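Local coordinates for desulfoferrodoxin (rbo) (Treponema pallidum subsp. pallidum str. Nichols, PDB 1Y07), which probably reduces superoxide at a mononuclear iron centre, as a class III superoxide reductase of the desulfoferrodoxin family, at residues Y77-Q90 with E93-L106. Residues are numbered along the deposited sequence; the frame is centred on the assembly and turned at random.
Sequences YIAWVCLKTRKGIQ and ELPVDGAPEVTFAL
The Phe104 ring takes Leu83 over one face and Val81 and Gln90 round its edge. CB of Leu83 stands over that face, 4.2 Å from the centroid and 4° off the normal, while the carbonyl O of Val81 lies in the ring plane, 3.5 Å from Phe104 CZ. Val81 CG1, anti to the backbone N (chi1 171°), meets Phe104 CE1 at 3.6 Å; its other methyl, CG2, goes to Leu94 CD1. Gln90 runs alongside the ring, pointing the other way, its amide plane nearly perpendicular to it. Its outstretched chain brings NE2 to Ala105 O at 2.9 Å, the donor above the carbonyl plane, which fixes that end, while a water near OE1 and Ala105 N probably steadies the other. Thr85 CG2 and Leu106 CD2 meet tip to tip at 3.9 Å. At the other end Leu94 N donates to Ala79 O, continuing the antiparallel Trp80-Glu93 pairing, and Ile78 lies alongside Leu94, its far end packing on the iron ligands His70 and Cys119. The axes of strands 78-85 and 101-105 come within 8.1 Å, crossing at -28°; their side chains, with Gln90 and Leu106, pack the two sheets of an immunoglobulin-like beta sandwich face to face.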
loop_
_atom_site.group_PDB
_atom_site.type_symbol
_atom_site.label_atom_id
_atom_site.label_comp_id
_atom_site.label_asym_id
_atom_site.label_seq_id
_atom_site.Cartn_x
_atom_site.Cartn_y
_atom_site.Cartn_z
ATOM N N TYR B 77 -3.228 -6.942 -20.012
ATOM C CA TYR B 77 -3.597 -5.676 -19.363
ATOM C C TYR B 77 -2.613 -5.280 -18.258
ATOM O O TYR B 77 -1.896 -6.134 -17.712
ATOM C CB TYR B 77 -5.006 -5.806 -18.769
ATOM C CG TYR B 77 -5.165 -6.954 -17.805
ATOM C CD1 TYR B 77 -4.932 -6.769 -16.456
ATOM C CD2 TYR B 77 -5.521 -8.232 -18.234
ATOM C CE1 TYR B 77 -5.045 -7.826 -15.547
ATOM C CE2 TYR B 77 -5.633 -9.303 -17.328
ATOM C CZ TYR B 77 -5.398 -9.085 -15.980
ATOM O OH TYR B 77 -5.513 -10.091 -15.035
ATOM N N ILE B 78 -2.602 -3.991 -17.925
ATOM C CA ILE B 78 -1.932 -3.508 -16.692
ATOM C C ILE B 78 -2.913 -3.619 -15.535
ATOM O O ILE B 78 -3.980 -2.997 -15.522
ATOM C CB ILE B 78 -1.456 -2.050 -16.831
ATOM C CG1 ILE B 78 -0.575 -1.864 -18.078
ATOM C CG2 ILE B 78 -0.720 -1.641 -15.571
ATOM C CD1 ILE B 78 0.526 -2.918 -18.217
ATOM N N ALA B 79 -2.524 -4.375 -14.527
ATOM C CA ALA B 79 -3.398 -4.706 -13.403
ATOM C C ALA B 79 -3.455 -3.597 -12.383
ATOM O O ALA B 79 -4.527 -3.254 -11.890
ATOM C CB ALA B 79 -2.917 -5.931 -12.756
ATOM N N TRP B 80 -2.303 -3.029 -12.077
ATOM C CA TRP B 80 -2.199 -2.041 -11.008
ATOM C C TRP B 80 -0.908 -1.244 -11.163
ATOM O O TRP B 80 0.024 -1.661 -11.880
ATOM C CB TRP B 80 -2.339 -2.697 -9.602
ATOM C CG TRP B 80 -1.409 -3.882 -9.300
ATOM C CD1 TRP B 80 -1.767 -5.196 -9.249
ATOM C CD2 TRP B 80 -0.006 -3.843 -8.977
ATOM N NE1 TRP B 80 -0.680 -5.990 -8.947
ATOM C CE2 TRP B 80 0.419 -5.194 -8.777
ATOM C CE3 TRP B 80 0.954 -2.818 -8.882
ATOM C CZ2 TRP B 80 1.733 -5.521 -8.487
ATOM C CZ3 TRP B 80 2.266 -3.149 -8.588
ATOM C CH2 TRP B 80 2.636 -4.480 -8.364
ATOM N N VAL B 81 -0.861 -0.111 -10.483
ATOM C CA VAL B 81 0.306 0.737 -10.375
ATOM C C VAL B 81 0.477 1.025 -8.885
ATOM O O VAL B 81 -0.516 1.311 -8.182
ATOM C CB VAL B 81 0.135 2.083 -11.153
ATOM C CG1 VAL B 81 1.267 3.045 -10.847
ATOM C CG2 VAL B 81 -0.002 1.794 -12.655
ATOM N N CYS B 82 1.705 0.929 -8.427
ATOM C CA CYS B 82 2.095 1.229 -7.042
ATOM C C CYS B 82 3.050 2.433 -7.077
ATOM O O CYS B 82 3.930 2.502 -7.926
ATOM C CB CYS B 82 2.756 0.005 -6.426
ATOM S SG CYS B 82 3.470 0.244 -4.801
ATOM N N LEU B 83 2.883 3.362 -6.157
ATOM C CA LEU B 83 3.716 4.529 -6.032
ATOM C C LEU B 83 4.370 4.518 -4.698
ATOM O O LEU B 83 3.697 4.362 -3.673
ATOM C CB LEU B 83 2.845 5.777 -6.144
ATOM C CG LEU B 83 3.529 7.068 -6.544
ATOM C CD1 LEU B 83 4.112 7.002 -7.880
ATOM C CD2 LEU B 83 2.530 8.224 -6.361
ATOM N N LYS B 84 5.691 4.608 -4.694
ATOM C CA LYS B 84 6.390 4.838 -3.464
ATOM C C LYS B 84 6.705 6.336 -3.408
ATOM O O LYS B 84 7.179 6.883 -4.389
ATOM C CB LYS B 84 7.711 4.048 -3.400
ATOM C CG LYS B 84 8.501 4.490 -2.165
ATOM C CD LYS B 84 9.677 3.617 -1.846
ATOM C CE LYS B 84 10.814 3.792 -2.757
ATOM N NZ LYS B 84 11.941 2.938 -2.282
ATOM N N THR B 85 6.408 6.974 -2.290
ATOM C CA THR B 85 6.702 8.372 -2.042
ATOM C C THR B 85 7.562 8.456 -0.794
ATOM O O THR B 85 7.808 7.451 -0.102
ATOM C CB THR B 85 5.429 9.219 -1.868
ATOM O OG1 THR B 85 4.754 8.869 -0.656
ATOM C CG2 THR B 85 4.385 8.934 -2.975
ATOM N N ARG B 86 8.021 9.671 -0.502
ATOM C CA ARG B 86 8.844 9.908 0.679
ATOM C C ARG B 86 8.128 9.516 1.954
ATOM O O ARG B 86 8.745 8.938 2.869
ATOM C CB ARG B 86 9.332 11.370 0.725
ATOM C CG ARG B 86 10.525 11.626 -0.264
ATOM C CD ARG B 86 11.467 12.800 0.104
ATOM N NE ARG B 86 12.774 12.311 0.569
ATOM C CZ ARG B 86 13.817 13.090 0.912
ATOM N NH1 ARG B 86 13.742 14.432 0.837
ATOM N NH2 ARG B 86 14.965 12.524 1.322
ATOM N N LYS B 87 6.832 9.825 2.014
ATOM C CA LYS B 87 6.018 9.634 3.241
ATOM C C LYS B 87 5.274 8.320 3.316
ATOM O O LYS B 87 4.838 7.949 4.383
ATOM C CB LYS B 87 5.041 10.805 3.456
ATOM C CG LYS B 87 5.744 12.128 3.494
ATOM C CD LYS B 87 6.789 12.255 4.646
ATOM C CE LYS B 87 7.286 13.674 4.895
ATOM N NZ LYS B 87 6.302 14.383 5.793
ATOM N N GLY B 88 5.144 7.627 2.200
ATOM C CA GLY B 88 4.376 6.414 2.146
ATOM C C GLY B 88 4.326 5.671 0.831
ATOM O O GLY B 88 5.213 5.778 -0.017
ATOM N N ILE B 89 3.288 4.854 0.688
ATOM C CA ILE B 89 3.071 4.033 -0.512
ATOM C C ILE B 89 1.590 4.141 -0.869
ATOM O O ILE B 89 0.745 4.377 0.019
ATOM C CB ILE B 89 3.490 2.522 -0.365
ATOM C CG1 ILE B 89 2.688 1.791 0.702
ATOM C CG2 ILE B 89 5.002 2.396 -0.209
ATOM C CD1 ILE B 89 2.923 0.343 0.725
ATOM N N GLN B 90 1.296 3.948 -2.145
ATOM C CA GLN B 90 -0.064 3.837 -2.648
ATOM C C GLN B 90 -0.142 2.752 -3.698
ATOM O O GLN B 90 0.833 2.453 -4.366
ATOM C CB GLN B 90 -0.508 5.116 -3.332
ATOM C CG GLN B 90 -0.330 6.300 -2.442
ATOM C CD GLN B 90 -1.187 7.534 -2.917
ATOM O OE1 GLN B 90 -2.294 7.367 -3.303
ATOM N NE2 GLN B 90 -0.600 8.733 -2.856
ATOM N N GLU B 93 -5.532 -0.322 -8.433
ATOM C CA GLU B 93 -5.799 -1.213 -9.555
ATOM C C GLU B 93 -6.360 -0.384 -10.710
ATOM O O GLU B 93 -7.035 0.613 -10.503
ATOM C CB GLU B 93 -6.761 -2.313 -9.141
ATOM C CG GLU B 93 -6.146 -3.190 -8.079
ATOM C CD GLU B 93 -7.041 -4.298 -7.514
ATOM O OE1 GLU B 93 -8.274 -4.207 -7.674
ATOM O OE2 GLU B 93 -6.500 -5.246 -6.875
ATOM N N LEU B 94 -6.063 -0.772 -11.930
ATOM C CA LEU B 94 -6.567 -0.088 -13.129
ATOM C C LEU B 94 -7.817 -0.806 -13.737
ATOM O O LEU B 94 -7.796 -2.019 -13.894
ATOM C CB LEU B 94 -5.455 -0.108 -14.185
ATOM C CG LEU B 94 -4.543 1.126 -14.149
ATOM C CD1 LEU B 94 -3.641 1.176 -12.945
ATOM C CD2 LEU B 94 -3.687 1.158 -15.384
ATOM N N PRO B 95 -8.905 -0.086 -14.046
ATOM C CA PRO B 95 -10.038 -0.686 -14.776
ATOM C C PRO B 95 -9.534 -1.237 -16.095
ATOM O O PRO B 95 -8.852 -0.499 -16.826
ATOM C CB PRO B 95 -10.980 0.507 -14.987
ATOM C CG PRO B 95 -10.666 1.397 -13.838
ATOM C CD PRO B 95 -9.183 1.309 -13.701
ATOM N N VAL B 96 -9.826 -2.510 -16.358
ATOM C CA VAL B 96 -9.254 -3.226 -17.520
ATOM C C VAL B 96 -9.698 -2.614 -18.854
ATOM O O VAL B 96 -8.978 -2.698 -19.863
ATOM C CB VAL B 96 -9.592 -4.734 -17.500
ATOM C CG1 VAL B 96 -11.063 -4.977 -17.871
ATOM C CG2 VAL B 96 -8.659 -5.501 -18.453
ATOM N N ASP B 97 -10.869 -1.971 -18.837
ATOM C CA ASP B 97 -11.399 -1.332 -20.050
ATOM C C ASP B 97 -11.156 0.193 -20.157
ATOM O O ASP B 97 -11.746 0.881 -20.994
ATOM C CB ASP B 97 -12.877 -1.683 -20.216
ATOM C CG ASP B 97 -13.713 -1.305 -19.017
ATOM O OD1 ASP B 97 -13.147 -1.113 -17.902
ATOM O OD2 ASP B 97 -14.960 -1.173 -19.104
ATOM N N GLY B 98 -10.256 0.705 -19.331
ATOM C CA GLY B 98 -9.851 2.092 -19.383
ATOM C C GLY B 98 -8.476 2.195 -20.008
ATOM O O GLY B 98 -7.975 1.253 -20.647
ATOM N N ALA B 99 -7.829 3.330 -19.775
ATOM C CA ALA B 99 -6.507 3.545 -20.333
ATOM C C ALA B 99 -5.449 2.971 -19.383
ATOM O O ALA B 99 -5.715 2.760 -18.185
ATOM C CB ALA B 99 -6.298 5.006 -20.511
ATOM N N PRO B 100 -4.244 2.769 -19.891
ATOM C CA PRO B 100 -3.149 2.277 -19.051
ATOM C C PRO B 100 -2.535 3.430 -18.296
ATOM O O PRO B 100 -1.386 3.746 -18.503
ATOM C CB PRO B 100 -2.163 1.689 -20.079
ATOM C CG PRO B 100 -2.363 2.570 -21.273
ATOM C CD PRO B 100 -3.822 2.951 -21.292
ATOM N N GLU B 101 -3.335 4.128 -17.483
ATOM C CA GLU B 101 -2.852 5.241 -16.681
ATOM C C GLU B 101 -3.697 5.405 -15.434
ATOM O O GLU B 101 -4.865 5.046 -15.412
ATOM C CB GLU B 101 -2.909 6.549 -17.478
ATOM C CG GLU B 101 -4.295 6.926 -17.864
ATOM C CD GLU B 101 -4.409 8.379 -18.295
ATOM O OE1 GLU B 101 -3.894 8.713 -19.350
ATOM O OE2 GLU B 101 -5.037 9.187 -17.557
ATOM N N VAL B 102 -3.110 5.991 -14.415
ATOM C CA VAL B 102 -3.829 6.303 -13.171
ATOM C C VAL B 102 -3.137 7.460 -12.467
ATOM O O VAL B 102 -1.975 7.696 -12.681
ATOM C CB VAL B 102 -3.904 5.039 -12.277
ATOM C CG1 VAL B 102 -2.552 4.760 -11.627
ATOM C CG2 VAL B 102 -5.097 5.110 -11.299
ATOM N N THR B 103 -3.865 8.197 -11.661
ATOM C CA THR B 103 -3.322 9.317 -10.974
ATOM C C THR B 103 -3.443 9.087 -9.459
ATOM O O THR B 103 -4.416 8.501 -8.969
ATOM C CB THR B 103 -4.106 10.531 -11.326
ATOM O OG1 THR B 103 -4.000 10.715 -12.755
ATOM C CG2 THR B 103 -3.512 11.833 -10.661
ATOM N N PHE B 104 -2.442 9.550 -8.746
ATOM C CA PHE B 104 -2.391 9.513 -7.309
ATOM C C PHE B 104 -2.320 10.949 -6.827
ATOM O O PHE B 104 -1.769 11.790 -7.528
ATOM C CB PHE B 104 -1.119 8.823 -6.895
ATOM C CG PHE B 104 -1.043 7.388 -7.358
ATOM C CD1 PHE B 104 -0.440 7.071 -8.563
ATOM C CD2 PHE B 104 -1.540 6.376 -6.585
ATOM C CE1 PHE B 104 -0.353 5.742 -9.021
ATOM C CE2 PHE B 104 -1.430 5.034 -7.033
ATOM C CZ PHE B 104 -0.861 4.745 -8.250
ATOM N N ALA B 105 -2.807 11.211 -5.622
ATOM C CA ALA B 105 -2.647 12.494 -4.951
ATOM C C ALA B 105 -1.735 12.429 -3.742
ATOM O O ALA B 105 -1.758 11.393 -3.000
ATOM C CB ALA B 105 -4.030 12.985 -4.539
ATOM N N LEU B 106 -0.932 13.479 -3.530
ATOM C CA LEU B 106 0.034 13.598 -2.457
ATOM C C LEU B 106 -0.338 14.764 -1.571
ATOM O O LEU B 106 -0.933 15.742 -2.033
ATOM C CB LEU B 106 1.476 13.743 -3.060
ATOM C CG LEU B 106 2.208 12.426 -3.439
ATOM C CD1 LEU B 106 1.445 11.586 -4.495
ATOM C CD2 LEU B 106 3.666 12.697 -3.889
HETATM O O HOH W 1 -6.582 -3.669 -15.641
HETATM O O HOH W 2 -4.222 9.293 -3.852
#